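Long-range contacts in beta sliding clamp (PDB 6PTR), which probably tethers DNA polymerases and other proteins to DNA as a ring-shaped head-to-tail homodimer, giving replication its processivity: residues L57-T62 / F247-V252; F138-S143 / V193-P198; N166-H171 / L180-T185; F170-D175 / S199-M204; G203-I208 / I231-T236. One frame throughout, in Å; residues are numbered along the deposited sequence. Where two conformers were deposited one is given.

Overall arrangement
Contacts 1 and 3 are antiparallel strand pairs in two different sheets, held by backbone hydrogen bonds; their centres lie about 17 Å apart. Contact 1 joins the N-terminal to the central domain and ends in exposed charged groups, whereas contact 3 is buried and adds a stacked histidine. Contacts 2, 4 and 5 rest on carbon and sulfur packing between the two sheets of the central domain and the loop that follows strand 189-196. Contact 4 is buried, contacts 2 and 5 only partly. F170 and H171 serve both contacts 3 and 4, M204 both contacts 4 and 5, and F138 of contact 2 touches F170, M204 and L233.

Contact 1. Residues L57-T62 / F247-V252; sequences LDLEVT and FTSKLV. With EDO (1,2-ethanediol), chain Q.
An interdomain sheet joins L59-V61 of the N-terminal domain antiparallel to F247-S249 of the central domain. E60 and T248 are the hydrogen-bonded pair: E60 N gives to T248 O at 2.8 Å, and T248 N gives to E60 O at 2.9 Å. A further rung, K250 N to D58 O (2.9 Å), extends the ladder to the residue before the strand. On one face V61, in one of its two conformers, lies beside F247 and points the same way, CG1 over a face of the ring, while L59 CD1 meets the ring edge. Helix 211-221 covers this side with E216 and L220. On the opposite face water 1 lies 2.9 Å from both E60 OE1 and T248 OG1, the latter also bonded to R239. At the exposed end K250, its CG beside its own N (chi1 -72°) and the rest extended, sends NZ toward the loop of L57 and D58: the bond to L57 O (3.2 Å) is weak and the salt bridge to D58 OD1 (3.6 Å) long. An ethanediol, probably from the crystallisation liquor, also bonds L57 O weakly. Such strand pairing across a domain boundary is characteristic of the processivity rings of bacterial replication, whose sheets run on from one domain to the next.

Contact 2. Residues F138-S143 / V193-P198; sequences FFLSAS and VDMEAP
L140 and F138 meet M195 and P198 where the sheet carrying strand 136-141 faces strand 189-196 of another sheet and the loop after it, in the central domain of a DNA polymerase III beta subunit. The contact is built from carbon and sulfur. Among the aliphatic contacts, L140 CD2 is shared: M195 CE lies 3.5 Å from it and P198 CG 3.6 Å, so one methyl fills the angle between the thioether and the proline ring. L140 and M195 run antiparallel alongside one another, and the bend of the methionine at chi3 (-78°) brings its end methyl beside the leucine. The aromatic contribution comes from F138, whose CD2 is 3.6 Å from P198 CG in a slanting approach; its ring also touches V201 and M204 of the loop that follows. Backbone bonds stay within each sheet: F138 with I231, L140 with V229, M195 O with L180 N. Just past the strand, S141 is the N-cap of helix 142-152 through its bond to K144 N, and L148 of that helix packs on L140. At the outer margin P198 CB rests 3.6 Å from the carbonyl oxygen F139 O.

Contact 3. Residues N166-H171 / L180-T185; sequences NGIYFH and LRLVAT
Y169 and H171 pair with V183 and R181 in the antiparallel hairpin of strands 167-173 and 179-185, and two pairs of backbone bonds satisfy their amides. Y169 N gives to V183 O at 2.8 Å and V183 N to Y169 O at 3.1 Å; H171 N gives to R181 O at 3.0 Å and R181 N to H171 O at 2.8 Å. Y169 O takes a second donor, H171 ND1 at 3.1 Å. This imidazole N-H stands 64° out of the carbonyl plane, on the opposite side from V183 N, and the acceptor lies in the ring plane. The torsion that sets CG between the backbone N and carbonyl carbon (chi1 64°) puts the ring between Y169 and the R181 chain. There Y169 CE2 covers one face, R181 CB the other, and V183 CG2 touches the edge. H171 NE2 is bonded to Y259 OH, which also holds R181 NH1; R181 NE meets D194 OD1 in a doubtfully short pairing. At the far end water 2 donates to G167 O and accepts from T185 N, 2.8 Å away. On the opposite face of the sheet from H171, L180 CD1 makes a CH-pi contact over the F170 ring, 4.1 Å from its centroid. Bonds at both nitrogens and packing on both faces fix the rotation of the H171 ring, and the nearby arginine would probably disfavour a positive charge on it.

Contact 4. Residues F170-D175 / S199-M204; sequences FHIVHD and SGVDGM
M204 and V201 bracket a type II beta turn, V201 to M204, that lies against strand 167-173, in the sheet that also holds strands 207-210 and 179-185. The tight part is at M204. Its chain bends at chi3 (91°), bringing CE to 3.6 Å from both F170 O and H171 CA, while SD makes an oblique Met-aromatic contact, 4.9 Å from the F170 ring centroid. F138 of the neighbouring sheet packs on F170. I172 packs beside M204: its CG1 is 3.6 Å from V201 O and 3.9 Å from M204 CB, and its CD1 meets V201 CG2. The turn itself is closed by M204 N to V201 O (3.1 Å), with G203 taking the positive phi such a turn needs at its third position. The outer side is looser. G203 and D202 are exposed, I172 is partly so, and the D202 side chain is not modelled past CB. Between strand and turn, water 3 accepts from I172 N and donates to M204 O, 2.9 Å from each.

Contact 5. Residues G203-I208 / I231-T236; sequences GMPGVI and IELSET
L233 reaches M204 and V207 with a single methyl, CD1. A chi1 of 58° leaves its CG flanked by both N and C of its own backbone, which lifts the branch off strand 228-233 toward the chain at 203-208; CD1 then lies 3.8 Å from M204 CG and 3.8 Å from V207 CG2. The other methyl, CD2, turns to the ring of F138. V207 offers both branches: CG1 stands 3.9 Å from that same L233 CD1 and also from the carbonyl oxygen S234 O. The M204 chain crosses L233 at about a right angle, CG being closest and SD a little farther. These residues bring together two sheets of the central domain, V207 beginning strand 207-210, an edge strand of one within this chain, and L233 ending a strand of the other; F170 and L251 also pack on V207. P205 continues the row beyond the leucine, with CG a looser 4.4 Å from L233 CD1. Its outer side is met by E235, whose CG, opposite the carbonyl carbon (chi1 -73°), comes to 3.7 Å from P205 CB, the extended chain keeping the carboxylate near that CB, at the surface. S234 to T236 form an ST turn round E235, in which T236 N donates to S234 OG at 3.1 Å, and K237 N gives a second bond to the same hydroxyl oxygen.

Contact 1. Residues L57-T62 / F247-V252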
# COMPACT_ATOMS: atom_id res chain seq x y z
N LEU C 57 -12.05 23.72 -8.68
CA LEU C 57 -12.28 24.81 -9.64
C LEU C 57 -12.34 24.31 -11.08
O LEU C 57 -12.89 25.01 -11.94
CB LEU C 57 -11.22 25.92 -9.52
CG LEU C 57 -11.16 26.61 -8.15
CD1 LEU C 57 -10.11 27.71 -8.17
CD2 LEU C 57 -12.53 27.16 -7.78
N ASP C 58 -11.78 23.14 -11.37
CA ASP C 58 -11.93 22.54 -12.70
C ASP C 58 -13.04 21.50 -12.75
O ASP C 58 -13.74 21.39 -13.76
CB ASP C 58 -10.62 21.88 -13.15
CG ASP C 58 -9.51 22.88 -13.36
OD1 ASP C 58 -9.81 24.04 -13.70
OD2 ASP C 58 -8.33 22.51 -13.17
N LEU C 59 -13.19 20.76 -11.67
CA LEU C 59 -14.18 19.71 -11.53
C LEU C 59 -14.96 19.97 -10.25
O LEU C 59 -14.36 20.26 -9.21
CB LEU C 59 -13.51 18.33 -11.44
CG LEU C 59 -14.38 17.09 -11.20
CD1 LEU C 59 -15.39 16.91 -12.34
CD2 LEU C 59 -13.47 15.85 -11.07
N GLU C 60 -16.27 19.84 -10.32
CA GLU C 60 -17.14 19.96 -9.15
C GLU C 60 -17.99 18.71 -9.04
O GLU C 60 -18.45 18.20 -10.06
CB GLU C 60 -18.05 21.19 -9.28
CG GLU C 60 -19.06 21.39 -8.16
CD GLU C 60 -20.10 22.43 -8.55
OE1 GLU C 60 -21.11 22.06 -9.19
OE2 GLU C 60 -19.88 23.62 -8.26
N VAL C 61 -18.20 18.21 -7.82
CA VAL C 61 -19.06 17.06 -7.59
C VAL C 61 -20.04 17.41 -6.49
O VAL C 61 -19.67 18.05 -5.50
CB VAL C 61 -18.24 15.81 -7.21
CG1 VAL C 61 -19.16 14.59 -7.04
CG2 VAL C 61 -17.20 15.54 -8.27
N THR C 62 -21.29 17.02 -6.66
CA THR C 62 -22.28 17.16 -5.61
C THR C 62 -22.98 15.83 -5.42
O THR C 62 -23.19 15.08 -6.37
CB THR C 62 -23.32 18.22 -5.94
OG1 THR C 62 -24.09 17.81 -7.07
CG2 THR C 62 -22.63 19.58 -6.23
N PHE C 247 -21.54 15.45 -11.60
CA PHE C 247 -20.17 15.86 -11.93
C PHE C 247 -20.21 16.96 -12.98
O PHE C 247 -20.78 16.75 -14.05
CB PHE C 247 -19.36 14.73 -12.57
CG PHE C 247 -19.02 13.59 -11.67
CD1 PHE C 247 -17.88 13.62 -10.90
CD2 PHE C 247 -19.82 12.46 -11.64
CE1 PHE C 247 -17.54 12.56 -10.07
CE2 PHE C 247 -19.49 11.38 -10.82
CZ PHE C 247 -18.35 11.44 -10.03
N THR C 248 -19.56 18.10 -12.72
CA THR C 248 -19.44 19.14 -13.74
C THR C 248 -17.97 19.47 -13.92
O THR C 248 -17.28 19.77 -12.94
CB THR C 248 -20.23 20.40 -13.38
OG1 THR C 248 -21.58 20.05 -13.04
CG2 THR C 248 -20.24 21.36 -14.60
N SER C 249 -17.50 19.42 -15.16
CA SER C 249 -16.08 19.58 -15.44
C SER C 249 -15.87 20.60 -16.55
O SER C 249 -16.65 20.66 -17.50
CB SER C 249 -15.44 18.26 -15.87
OG SER C 249 -14.04 18.45 -16.11
N LYS C 250 -14.83 21.42 -16.40
CA LYS C 250 -14.34 22.13 -17.57
C LYS C 250 -13.90 21.12 -18.62
O LYS C 250 -13.61 19.97 -18.32
CB LYS C 250 -13.17 23.05 -17.19
CG LYS C 250 -13.63 24.25 -16.40
CD LYS C 250 -12.49 25.12 -15.92
CE LYS C 250 -13.01 26.15 -14.93
NZ LYS C 250 -11.91 26.94 -14.32
N LEU C 251 -13.90 21.56 -19.87
CA LEU C 251 -13.34 20.76 -20.95
C LEU C 251 -11.94 21.26 -21.23
O LEU C 251 -11.60 22.40 -20.92
CB LEU C 251 -14.22 20.85 -22.20
CG LEU C 251 -15.59 20.18 -21.99
CD1 LEU C 251 -16.59 20.58 -23.07
CD2 LEU C 251 -15.44 18.65 -21.95
N VAL C 252 -11.11 20.39 -21.79
CA VAL C 252 -9.75 20.81 -22.14
C VAL C 252 -9.82 21.79 -23.30
O VAL C 252 -10.43 21.48 -24.34
CB VAL C 252 -8.88 19.60 -22.48
CG1 VAL C 252 -7.47 20.06 -22.89
CG2 VAL C 252 -8.81 18.65 -21.31
C1 EDO Q . -16.61 23.41 -12.99
O1 EDO Q . -15.86 24.58 -13.37
C2 EDO Q . -17.40 23.73 -11.73
O2 EDO Q . -18.72 24.17 -12.08
O HOH W 1 -21.50 19.41 -10.18

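Contact 2. Residues F138-S143 / V193-P198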
# COMPACT_ATOMS: atom_id res chain seq x y z
N PHE C 138 -28.33 14.58 -23.61
CA PHE C 138 -28.75 13.24 -24.03
C PHE C 138 -28.50 12.29 -22.87
O PHE C 138 -27.97 12.67 -21.83
CB PHE C 138 -28.03 12.80 -25.31
CG PHE C 138 -26.53 12.71 -25.19
CD1 PHE C 138 -25.74 13.85 -25.28
CD2 PHE C 138 -25.91 11.49 -25.02
CE1 PHE C 138 -24.36 13.76 -25.19
CE2 PHE C 138 -24.52 11.40 -24.93
CZ PHE C 138 -23.75 12.54 -25.02
N PHE C 139 -28.92 11.03 -23.05
CA PHE C 139 -28.81 10.03 -22.00
C PHE C 139 -28.08 8.80 -22.52
O PHE C 139 -28.24 8.43 -23.68
CB PHE C 139 -30.20 9.60 -21.49
CG PHE C 139 -30.99 10.72 -20.86
CD1 PHE C 139 -31.70 11.61 -21.65
CD2 PHE C 139 -31.02 10.87 -19.48
CE1 PHE C 139 -32.42 12.65 -21.06
CE2 PHE C 139 -31.76 11.89 -18.89
CZ PHE C 139 -32.44 12.78 -19.68
N LEU C 140 -27.27 8.20 -21.66
CA LEU C 140 -26.68 6.88 -21.87
C LEU C 140 -26.90 6.06 -20.61
O LEU C 140 -26.93 6.61 -19.52
CB LEU C 140 -25.17 6.93 -22.12
CG LEU C 140 -24.56 7.46 -23.39
CD1 LEU C 140 -23.03 7.33 -23.29
CD2 LEU C 140 -25.08 6.67 -24.55
N SER C 141 -27.03 4.74 -20.75
CA SER C 141 -27.04 3.94 -19.54
C SER C 141 -25.69 4.05 -18.85
O SER C 141 -24.64 4.22 -19.50
CB SER C 141 -27.36 2.47 -19.84
OG SER C 141 -26.29 1.82 -20.50
N ALA C 142 -25.72 3.98 -17.52
CA ALA C 142 -24.46 4.02 -16.78
C ALA C 142 -23.55 2.88 -17.21
O ALA C 142 -22.34 3.05 -17.34
CB ALA C 142 -24.73 3.96 -15.28
N SER C 143 -24.13 1.70 -17.44
CA SER C 143 -23.30 0.55 -17.80
C SER C 143 -22.64 0.76 -19.15
O SER C 143 -21.47 0.42 -19.34
CB SER C 143 -24.14 -0.72 -17.80
OG SER C 143 -25.21 -0.58 -18.71
N VAL C 193 -13.23 3.51 -29.15
CA VAL C 193 -14.46 2.75 -28.97
C VAL C 193 -15.62 3.53 -29.57
O VAL C 193 -15.71 4.75 -29.40
CB VAL C 193 -14.72 2.42 -27.48
CG1 VAL C 193 -14.77 3.69 -26.60
CG2 VAL C 193 -15.97 1.54 -27.34
N ASP C 194 -16.51 2.81 -30.26
CA ASP C 194 -17.70 3.34 -30.90
C ASP C 194 -18.95 2.72 -30.30
O ASP C 194 -18.94 1.57 -29.85
CB ASP C 194 -17.73 3.02 -32.41
CG ASP C 194 -16.68 3.77 -33.20
OD1 ASP C 194 -16.24 4.82 -32.73
OD2 ASP C 194 -16.30 3.30 -34.28
N MET C 195 -20.04 3.49 -30.32
CA MET C 195 -21.39 2.94 -30.18
C MET C 195 -22.32 3.69 -31.11
O MET C 195 -22.03 4.80 -31.56
CB MET C 195 -21.91 3.03 -28.75
CG MET C 195 -22.15 4.45 -28.31
SD MET C 195 -22.83 4.55 -26.64
CE MET C 195 -24.55 4.13 -26.96
N GLU C 196 -23.47 3.06 -31.40
CA GLU C 196 -24.54 3.77 -32.08
C GLU C 196 -24.94 4.96 -31.23
O GLU C 196 -25.18 4.82 -30.03
CB GLU C 196 -25.73 2.85 -32.32
CG GLU C 196 -26.88 3.52 -33.03
CD GLU C 196 -27.89 2.53 -33.60
OE1 GLU C 196 -27.47 1.45 -34.06
OE2 GLU C 196 -29.10 2.85 -33.59
N ALA C 197 -25.00 6.13 -31.84
CA ALA C 197 -25.21 7.35 -31.07
C ALA C 197 -26.64 7.41 -30.55
O ALA C 197 -27.59 7.17 -31.30
CB ALA C 197 -24.93 8.58 -31.92
N PRO C 198 -26.84 7.75 -29.28
CA PRO C 198 -28.20 7.94 -28.78
C PRO C 198 -28.86 9.14 -29.44
O PRO C 198 -28.23 9.92 -30.16
CB PRO C 198 -28.00 8.15 -27.27
CG PRO C 198 -26.60 8.67 -27.15
CD PRO C 198 -25.81 8.06 -28.27

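Contact 3. Residues N166-H171 / L180-T185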
# COMPACT_ATOMS: atom_id res chain seq x y z
N ASN C 166 -4.33 14.87 -22.42
CA ASN C 166 -4.63 14.46 -21.04
C ASN C 166 -6.15 14.38 -20.83
O ASN C 166 -6.70 14.98 -19.93
CB ASN C 166 -3.99 15.43 -20.05
CG ASN C 166 -2.53 15.08 -19.73
OD1 ASN C 166 -2.18 14.82 -18.57
ND2 ASN C 166 -1.69 15.05 -20.76
N GLY C 167 -6.80 13.62 -21.69
CA GLY C 167 -8.25 13.46 -21.57
C GLY C 167 -8.72 12.57 -22.68
O GLY C 167 -7.91 11.99 -23.41
N ILE C 168 -10.04 12.47 -22.82
CA ILE C 168 -10.65 11.60 -23.82
C ILE C 168 -11.39 12.46 -24.83
O ILE C 168 -12.15 13.36 -24.45
CB ILE C 168 -11.62 10.59 -23.18
CG1 ILE C 168 -10.86 9.60 -22.31
CG2 ILE C 168 -12.43 9.86 -24.27
CD1 ILE C 168 -11.80 8.60 -21.60
N TYR C 169 -11.19 12.19 -26.10
CA TYR C 169 -11.86 12.95 -27.15
C TYR C 169 -13.21 12.30 -27.40
O TYR C 169 -13.27 11.20 -27.94
CB TYR C 169 -11.01 12.99 -28.41
CG TYR C 169 -11.60 13.83 -29.54
CD1 TYR C 169 -12.11 15.10 -29.30
CD2 TYR C 169 -11.66 13.34 -30.85
CE1 TYR C 169 -12.66 15.88 -30.34
CE2 TYR C 169 -12.19 14.11 -31.88
CZ TYR C 169 -12.68 15.37 -31.61
OH TYR C 169 -13.21 16.13 -32.62
N PHE C 170 -14.28 13.02 -27.04
CA PHE C 170 -15.66 12.54 -26.99
C PHE C 170 -16.36 13.23 -28.16
O PHE C 170 -16.49 14.45 -28.15
CB PHE C 170 -16.22 12.97 -25.63
CG PHE C 170 -17.62 12.49 -25.27
CD1 PHE C 170 -17.81 11.28 -24.64
CD2 PHE C 170 -18.70 13.35 -25.39
CE1 PHE C 170 -19.07 10.88 -24.23
CE2 PHE C 170 -19.98 12.95 -24.98
CZ PHE C 170 -20.14 11.71 -24.40
N HIS C 171 -16.75 12.47 -29.19
CA HIS C 171 -17.17 13.10 -30.45
C HIS C 171 -18.08 12.18 -31.25
O HIS C 171 -18.16 10.97 -31.00
CB HIS C 171 -15.93 13.52 -31.28
CG HIS C 171 -15.06 12.38 -31.74
ND1 HIS C 171 -14.36 11.57 -30.87
CD2 HIS C 171 -14.76 11.93 -32.99
CE1 HIS C 171 -13.66 10.68 -31.56
NE2 HIS C 171 -13.89 10.88 -32.85
N LEU C 180 -21.29 7.54 -31.63
CA LEU C 180 -20.62 8.26 -30.57
C LEU C 180 -19.32 7.54 -30.29
O LEU C 180 -19.32 6.33 -30.08
CB LEU C 180 -21.47 8.31 -29.30
CG LEU C 180 -20.76 8.80 -28.03
CD1 LEU C 180 -20.36 10.27 -28.12
CD2 LEU C 180 -21.69 8.56 -26.82
N ARG C 181 -18.20 8.28 -30.34
CA ARG C 181 -16.88 7.68 -30.26
C ARG C 181 -16.08 8.34 -29.15
O ARG C 181 -16.19 9.55 -28.92
CB ARG C 181 -16.13 7.80 -31.61
CG ARG C 181 -14.69 7.30 -31.58
CD ARG C 181 -14.14 7.36 -33.03
NE ARG C 181 -14.66 6.28 -33.89
CZ ARG C 181 -14.42 6.20 -35.19
NH1 ARG C 181 -13.71 7.14 -35.80
NH2 ARG C 181 -14.91 5.18 -35.89
N LEU C 182 -15.28 7.54 -28.46
CA LEU C 182 -14.30 8.03 -27.52
C LEU C 182 -12.94 7.53 -27.97
O LEU C 182 -12.82 6.35 -28.30
CB LEU C 182 -14.54 7.52 -26.09
CG LEU C 182 -15.71 8.12 -25.31
CD1 LEU C 182 -17.03 7.77 -25.93
CD2 LEU C 182 -15.65 7.59 -23.88
N VAL C 183 -11.96 8.44 -28.00
CA VAL C 183 -10.57 8.12 -28.33
C VAL C 183 -9.67 8.67 -27.23
O VAL C 183 -9.84 9.81 -26.77
CB VAL C 183 -10.16 8.68 -29.71
CG1 VAL C 183 -8.63 8.49 -29.93
CG2 VAL C 183 -10.93 7.99 -30.83
N ALA C 184 -8.67 7.87 -26.84
CA ALA C 184 -7.62 8.36 -25.96
C ALA C 184 -6.28 7.88 -26.49
O ALA C 184 -6.17 6.78 -27.02
CB ALA C 184 -7.80 7.87 -24.51
N THR C 185 -5.27 8.70 -26.29
CA THR C 185 -3.94 8.29 -26.69
C THR C 185 -2.92 9.04 -25.85
O THR C 185 -3.17 10.13 -25.35
CB THR C 185 -3.72 8.55 -28.18
OG1 THR C 185 -2.43 8.06 -28.58
CG2 THR C 185 -3.77 10.03 -28.46
O HOH W 2 -5.96 11.21 -25.18

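Contact 4. Residues F170-D175 / S199-M204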
# COMPACT_ATOMS: atom_id res chain seq x y z
N PHE C 170 -14.28 13.02 -27.04
CA PHE C 170 -15.66 12.54 -26.99
C PHE C 170 -16.36 13.23 -28.16
O PHE C 170 -16.49 14.45 -28.15
CB PHE C 170 -16.22 12.97 -25.63
CG PHE C 170 -17.62 12.49 -25.27
CD1 PHE C 170 -17.81 11.28 -24.64
CD2 PHE C 170 -18.70 13.35 -25.39
CE1 PHE C 170 -19.07 10.88 -24.23
CE2 PHE C 170 -19.98 12.95 -24.98
CZ PHE C 170 -20.14 11.71 -24.40
N HIS C 171 -16.75 12.47 -29.19
CA HIS C 171 -17.17 13.10 -30.45
C HIS C 171 -18.08 12.18 -31.25
O HIS C 171 -18.16 10.97 -31.00
CB HIS C 171 -15.93 13.52 -31.28
CG HIS C 171 -15.06 12.38 -31.74
ND1 HIS C 171 -14.36 11.57 -30.87
CD2 HIS C 171 -14.76 11.93 -32.99
CE1 HIS C 171 -13.66 10.68 -31.56
NE2 HIS C 171 -13.89 10.88 -32.85
N ILE C 172 -18.74 12.77 -32.26
CA ILE C 172 -19.66 12.09 -33.15
C ILE C 172 -18.96 11.77 -34.45
O ILE C 172 -18.17 12.58 -34.96
CB ILE C 172 -20.91 12.95 -33.41
CG1 ILE C 172 -21.67 13.18 -32.10
CG2 ILE C 172 -21.82 12.31 -34.44
CD1 ILE C 172 -21.90 11.93 -31.30
N VAL C 173 -19.25 10.60 -35.00
CA VAL C 173 -18.71 10.15 -36.28
C VAL C 173 -19.90 9.97 -37.20
O VAL C 173 -20.75 9.09 -36.98
CB VAL C 173 -17.91 8.85 -36.15
CG1 VAL C 173 -17.43 8.40 -37.54
CG2 VAL C 173 -16.73 9.03 -35.22
N HIS C 174 -19.98 10.80 -38.24
CA HIS C 174 -21.15 10.83 -39.11
C HIS C 174 -21.08 9.72 -40.16
O HIS C 174 -21.08 9.96 -41.37
CB HIS C 174 -21.30 12.20 -39.76
CG HIS C 174 -21.47 13.31 -38.77
ND1 HIS C 174 -22.70 13.86 -38.46
CD2 HIS C 174 -20.56 13.99 -38.03
CE1 HIS C 174 -22.54 14.82 -37.56
NE2 HIS C 174 -21.25 14.92 -37.29
N ASP C 175 -21.03 8.48 -39.68
CA ASP C 175 -21.17 7.31 -40.55
C ASP C 175 -22.61 7.22 -41.06
O ASP C 175 -23.43 8.12 -40.85
CB ASP C 175 -20.75 6.04 -39.81
CG ASP C 175 -19.25 5.84 -39.79
OD1 ASP C 175 -18.52 6.71 -40.30
OD2 ASP C 175 -18.81 4.80 -39.27
N SER C 199 -30.16 9.29 -29.21
CA SER C 199 -30.83 10.46 -29.74
C SER C 199 -30.36 11.71 -29.00
O SER C 199 -29.94 11.66 -27.84
CB SER C 199 -32.35 10.31 -29.62
OG SER C 199 -32.69 9.69 -28.39
N GLY C 200 -30.37 12.84 -29.71
CA GLY C 200 -30.03 14.12 -29.12
C GLY C 200 -28.60 14.58 -29.30
O GLY C 200 -28.24 15.64 -28.75
N VAL C 201 -27.77 13.84 -30.03
CA VAL C 201 -26.36 14.16 -30.21
C VAL C 201 -26.05 14.67 -31.61
O VAL C 201 -24.88 14.85 -31.96
CB VAL C 201 -25.46 12.95 -29.88
CG1 VAL C 201 -25.72 12.48 -28.47
CG2 VAL C 201 -25.73 11.84 -30.85
N ASP C 202 -27.06 14.88 -32.44
CA ASP C 202 -26.81 15.57 -33.70
C ASP C 202 -26.29 16.97 -33.39
O ASP C 202 -26.86 17.69 -32.55
CB ASP C 202 -28.09 15.63 -34.55
N GLY C 203 -25.20 17.35 -34.05
CA GLY C 203 -24.58 18.64 -33.81
C GLY C 203 -23.69 18.72 -32.58
O GLY C 203 -23.14 19.79 -32.32
N MET C 204 -23.55 17.63 -31.82
CA MET C 204 -22.71 17.66 -30.63
C MET C 204 -21.28 18.02 -31.01
O MET C 204 -20.72 17.40 -31.92
CB MET C 204 -22.71 16.30 -29.93
CG MET C 204 -21.98 16.33 -28.60
SD MET C 204 -21.66 14.70 -27.95
CE MET C 204 -20.04 14.37 -28.66
O HOH W 3 -18.50 15.63 -32.51

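Contact 5. Residues G203-I208 / I231-T236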
# COMPACT_ATOMS: atom_id res chain seq x y z
N GLY C 203 -25.20 17.35 -34.05
CA GLY C 203 -24.58 18.64 -33.81
C GLY C 203 -23.69 18.72 -32.58
O GLY C 203 -23.14 19.79 -32.32
N MET C 204 -23.55 17.63 -31.82
CA MET C 204 -22.71 17.66 -30.63
C MET C 204 -21.28 18.02 -31.01
O MET C 204 -20.72 17.40 -31.92
CB MET C 204 -22.71 16.30 -29.93
CG MET C 204 -21.98 16.33 -28.60
SD MET C 204 -21.66 14.70 -27.95
CE MET C 204 -20.04 14.37 -28.66
N PRO C 205 -20.66 18.99 -30.33
CA PRO C 205 -19.26 19.30 -30.62
C PRO C 205 -18.35 18.18 -30.13
O PRO C 205 -18.67 17.47 -29.18
CB PRO C 205 -19.01 20.59 -29.83
CG PRO C 205 -19.95 20.49 -28.68
CD PRO C 205 -21.20 19.85 -29.26
N GLY C 206 -17.20 18.04 -30.79
CA GLY C 206 -16.17 17.15 -30.29
C GLY C 206 -15.44 17.84 -29.15
O GLY C 206 -14.94 18.96 -29.31
N VAL C 207 -15.37 17.17 -28.00
CA VAL C 207 -14.78 17.77 -26.80
C VAL C 207 -13.80 16.81 -26.14
O VAL C 207 -13.85 15.59 -26.31
CB VAL C 207 -15.86 18.19 -25.77
CG1 VAL C 207 -16.89 19.13 -26.43
CG2 VAL C 207 -16.55 16.96 -25.18
N ILE C 208 -12.91 17.39 -25.35
CA ILE C 208 -11.87 16.63 -24.64
C ILE C 208 -12.23 16.64 -23.16
O ILE C 208 -12.16 17.69 -22.51
CB ILE C 208 -10.48 17.21 -24.88
CG1 ILE C 208 -10.15 17.21 -26.37
CG2 ILE C 208 -9.41 16.40 -24.10
CD1 ILE C 208 -8.88 18.03 -26.68
N ILE C 231 -26.14 13.37 -19.80
CA ILE C 231 -24.92 14.04 -20.22
C ILE C 231 -25.30 15.36 -20.88
O ILE C 231 -26.12 15.38 -21.81
CB ILE C 231 -24.09 13.16 -21.16
CG1 ILE C 231 -23.71 11.86 -20.46
CG2 ILE C 231 -22.82 13.91 -21.59
CD1 ILE C 231 -22.84 10.94 -21.30
N GLU C 232 -24.72 16.45 -20.40
CA GLU C 232 -25.00 17.77 -20.93
C GLU C 232 -23.67 18.42 -21.27
O GLU C 232 -22.69 18.27 -20.54
CB GLU C 232 -25.78 18.64 -19.93
CG GLU C 232 -27.20 18.17 -19.67
CD GLU C 232 -27.83 18.89 -18.50
OE1 GLU C 232 -27.44 18.61 -17.34
OE2 GLU C 232 -28.68 19.75 -18.73
N LEU C 233 -23.61 19.13 -22.40
CA LEU C 233 -22.33 19.75 -22.69
C LEU C 233 -22.50 21.00 -23.52
O LEU C 233 -23.53 21.22 -24.18
CB LEU C 233 -21.34 18.78 -23.38
CG LEU C 233 -21.63 18.08 -24.71
CD1 LEU C 233 -20.33 17.63 -25.39
CD2 LEU C 233 -22.52 16.87 -24.44
N SER C 234 -21.48 21.82 -23.43
CA SER C 234 -21.20 22.95 -24.31
C SER C 234 -19.79 22.77 -24.82
O SER C 234 -19.17 21.71 -24.64
CB SER C 234 -21.37 24.27 -23.56
OG SER C 234 -20.35 24.39 -22.58
N GLU C 235 -19.25 23.80 -25.45
CA GLU C 235 -17.85 23.68 -25.84
C GLU C 235 -16.90 24.02 -24.69
O GLU C 235 -15.69 23.80 -24.83
CB GLU C 235 -17.58 24.54 -27.08
CG GLU C 235 -18.20 23.90 -28.31
CD GLU C 235 -18.34 24.85 -29.47
OE1 GLU C 235 -17.58 25.83 -29.52
OE2 GLU C 235 -19.22 24.61 -30.33
N THR C 236 -17.42 24.47 -23.54
CA THR C 236 -16.59 24.81 -22.39
C THR C 236 -16.78 23.90 -21.17
O THR C 236 -15.85 23.81 -20.37
CB THR C 236 -16.84 26.26 -21.95
OG1 THR C 236 -18.19 26.41 -21.50
CG2 THR C 236 -16.57 27.23 -23.09